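Local coordinates for stromal cell-derived factor 2-like protein (PDB 3MAL), which takes part in endoplasmic reticulum protein quality control and the unfolded protein response, in a complex with ERDJ3B and BiP required for proper accumulation of the immune receptor kinase EFR, at residues R34-D39 with D59-W64. Numbering follows the deposited sequence.
Sequences RLHSHD and DSNSYW
Trp64 and Leu35 meet twice, once through a polar bond and once through carbon, and together they show how beta-trefoil strand 34-38 is tied to a 3-10 turn and the start of strand 64-67. The indole NE1 donates to the Leu35 backbone O over 3.0 Å in a nearly straight bond (176°), with that oxygen in the ring plane but the nitrogen well above the carbonyl plane. The same oxygen accepts from a water that also donates to Ser62 O. Leu35 swings CG away from its backbone N (chi1 -171°), which lays CD2 over one indole face, a CH-pi contact 4.0 Å from the centroid of the five-membered ring. This is the tight, buried half. Ser37 N then reaches Asn61 O at 3.2 Å, an oxygen also held by His90 NE2.

The Asp59 and Asn61 side is partly exposed and joined through water. One water links His36 NE2, Asp59 OD2 and Asn61 ND2, while Asn61 OD1 bonds Lys92 NZ. Thr52 OG1, bonded to His36 ND1, and the Phe54 stack help fix the ring's rotation. Within MIR 1, therefore, segment 60-62 is held by one direct backbone bond and bridging waters, with the indole bond and apolar burial at Trp64.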
loop_
_atom_site.group_PDB
_atom_site.type_symbol
_atom_site.label_atom_id
_atom_site.label_comp_id
_atom_site.label_asym_id
_atom_site.label_seq_id
_atom_site.Cartn_x
_atom_site.Cartn_y
_atom_site.Cartn_z
ATOM N N ARG A 34 -3.840 0.253 -9.936
ATOM C CA ARG A 34 -3.000 -0.517 -9.031
ATOM C C ARG A 34 -1.993 0.355 -8.261
ATOM O O ARG A 34 -1.354 1.244 -8.820
ATOM C CB ARG A 34 -2.234 -1.613 -9.785
ATOM C CG ARG A 34 -3.044 -2.783 -10.195
ATOM C CD ARG A 34 -3.610 -2.560 -11.588
ATOM N NE ARG A 34 -3.855 -3.818 -12.279
ATOM C CZ ARG A 34 -5.064 -4.269 -12.567
ATOM N NH1 ARG A 34 -6.125 -3.536 -12.251
ATOM N NH2 ARG A 34 -5.213 -5.430 -13.187
ATOM N N LEU A 35 -1.836 0.066 -6.973
ATOM C CA LEU A 35 -0.792 0.708 -6.181
ATOM C C LEU A 35 0.577 0.467 -6.835
ATOM O O LEU A 35 0.952 -0.673 -7.118
ATOM C CB LEU A 35 -0.848 0.194 -4.725
ATOM C CG LEU A 35 0.037 0.919 -3.693
ATOM C CD1 LEU A 35 -0.489 2.354 -3.444
ATOM C CD2 LEU A 35 0.157 0.104 -2.383
ATOM N N HIS A 36 1.323 1.551 -7.060
ATOM C CA HIS A 36 2.473 1.539 -7.929
ATOM C C HIS A 36 3.578 2.484 -7.426
ATOM O O HIS A 36 3.315 3.545 -6.834
ATOM C CB HIS A 36 1.989 1.933 -9.342
ATOM C CG HIS A 36 3.072 2.227 -10.339
ATOM N ND1 HIS A 36 3.610 3.482 -10.498
ATOM C CD2 HIS A 36 3.624 1.459 -11.311
ATOM C CE1 HIS A 36 4.501 3.458 -11.474
ATOM N NE2 HIS A 36 4.521 2.242 -11.988
ATOM N N SER A 37 4.830 2.081 -7.636
ATOM C CA SER A 37 5.958 2.982 -7.351
ATOM C C SER A 37 7.006 2.857 -8.434
ATOM O O SER A 37 6.841 2.091 -9.388
ATOM C CB SER A 37 6.536 2.778 -5.927
ATOM O OG SER A 37 7.312 3.905 -5.511
ATOM N N HIS A 38 8.087 3.605 -8.289
ATOM C CA HIS A 38 9.077 3.717 -9.345
ATOM C C HIS A 38 10.203 4.581 -8.802
ATOM O O HIS A 38 10.050 5.179 -7.749
ATOM C CB HIS A 38 8.471 4.319 -10.626
ATOM C CG HIS A 38 7.521 5.476 -10.412
ATOM N ND1 HIS A 38 6.622 5.877 -11.380
ATOM C CD2 HIS A 38 7.330 6.307 -9.361
ATOM C CE1 HIS A 38 5.940 6.920 -10.941
ATOM N NE2 HIS A 38 6.355 7.206 -9.722
ATOM N N ASP A 39 11.296 4.682 -9.555
ATOM C CA ASP A 39 12.511 5.345 -9.099
ATOM C C ASP A 39 12.514 6.876 -9.341
ATOM O O ASP A 39 13.438 7.404 -9.958
ATOM C CB ASP A 39 13.733 4.680 -9.783
ATOM C CG ASP A 39 15.053 5.147 -9.216
ATOM O OD1 ASP A 39 15.061 5.747 -8.117
ATOM O OD2 ASP A 39 16.111 4.922 -9.876
ATOM N N ASP A 59 3.165 -4.781 -15.274
ATOM C CA ASP A 59 3.931 -3.747 -14.604
ATOM C C ASP A 59 4.556 -4.337 -13.342
ATOM O O ASP A 59 3.867 -4.523 -12.342
ATOM C CB ASP A 59 3.003 -2.579 -14.236
ATOM C CG ASP A 59 3.759 -1.434 -13.634
ATOM O OD1 ASP A 59 3.441 -1.043 -12.493
ATOM O OD2 ASP A 59 4.686 -0.949 -14.303
ATOM N N SER A 60 5.852 -4.657 -13.392
ATOM C CA SER A 60 6.543 -5.246 -12.222
ATOM C C SER A 60 6.560 -4.236 -11.071
ATOM O O SER A 60 6.573 -4.617 -9.902
ATOM C CB SER A 60 7.969 -5.684 -12.580
ATOM O OG SER A 60 8.685 -4.615 -13.151
ATOM N N ASN A 61 6.507 -2.945 -11.426
ATOM C CA ASN A 61 6.423 -1.847 -10.460
ATOM C C ASN A 61 5.127 -1.794 -9.642
ATOM O O ASN A 61 5.006 -0.952 -8.726
ATOM C CB ASN A 61 6.643 -0.491 -11.161
ATOM C CG ASN A 61 8.106 -0.189 -11.406
ATOM O OD1 ASN A 61 8.976 -0.704 -10.703
ATOM N ND2 ASN A 61 8.392 0.646 -12.408
ATOM N N SER A 62 4.186 -2.697 -9.940
ATOM C CA SER A 62 2.970 -2.828 -9.134
ATOM C C SER A 62 3.025 -3.873 -8.026
ATOM O O SER A 62 2.030 -4.057 -7.304
ATOM C CB SER A 62 1.758 -3.110 -10.030
ATOM O OG SER A 62 1.474 -1.983 -10.829
ATOM N N TYR A 63 4.157 -4.578 -7.899
ATOM C CA TYR A 63 4.273 -5.629 -6.886
ATOM C C TYR A 63 4.839 -5.129 -5.566
ATOM O O TYR A 63 5.775 -4.312 -5.544
ATOM C CB TYR A 63 5.094 -6.811 -7.398
ATOM C CG TYR A 63 4.261 -7.804 -8.166
ATOM C CD1 TYR A 63 4.424 -7.973 -9.551
ATOM C CD2 TYR A 63 3.296 -8.568 -7.510
ATOM C CE1 TYR A 63 3.630 -8.908 -10.254
ATOM C CE2 TYR A 63 2.505 -9.479 -8.195
ATOM C CZ TYR A 63 2.669 -9.630 -9.560
ATOM O OH TYR A 63 1.866 -10.540 -10.193
ATOM N N TRP A 64 4.233 -5.631 -4.482
ATOM C CA TRP A 64 4.571 -5.296 -3.097
ATOM C C TRP A 64 4.719 -6.613 -2.309
ATOM O O TRP A 64 3.931 -7.542 -2.510
ATOM C CB TRP A 64 3.450 -4.427 -2.469
ATOM C CG TRP A 64 3.217 -3.155 -3.230
ATOM C CD1 TRP A 64 2.413 -2.989 -4.348
ATOM C CD2 TRP A 64 3.818 -1.879 -2.967
ATOM N NE1 TRP A 64 2.489 -1.683 -4.785
ATOM C CE2 TRP A 64 3.343 -0.983 -3.955
ATOM C CE3 TRP A 64 4.697 -1.402 -1.983
ATOM C CZ2 TRP A 64 3.709 0.370 -3.980
ATOM C CZ3 TRP A 64 5.081 -0.047 -2.016
ATOM C CH2 TRP A 64 4.585 0.820 -3.015
HETATM O O HOH W 1 -0.422 -2.971 -6.918
HETATM O O HOH W 2 6.135 1.277 -14.027
#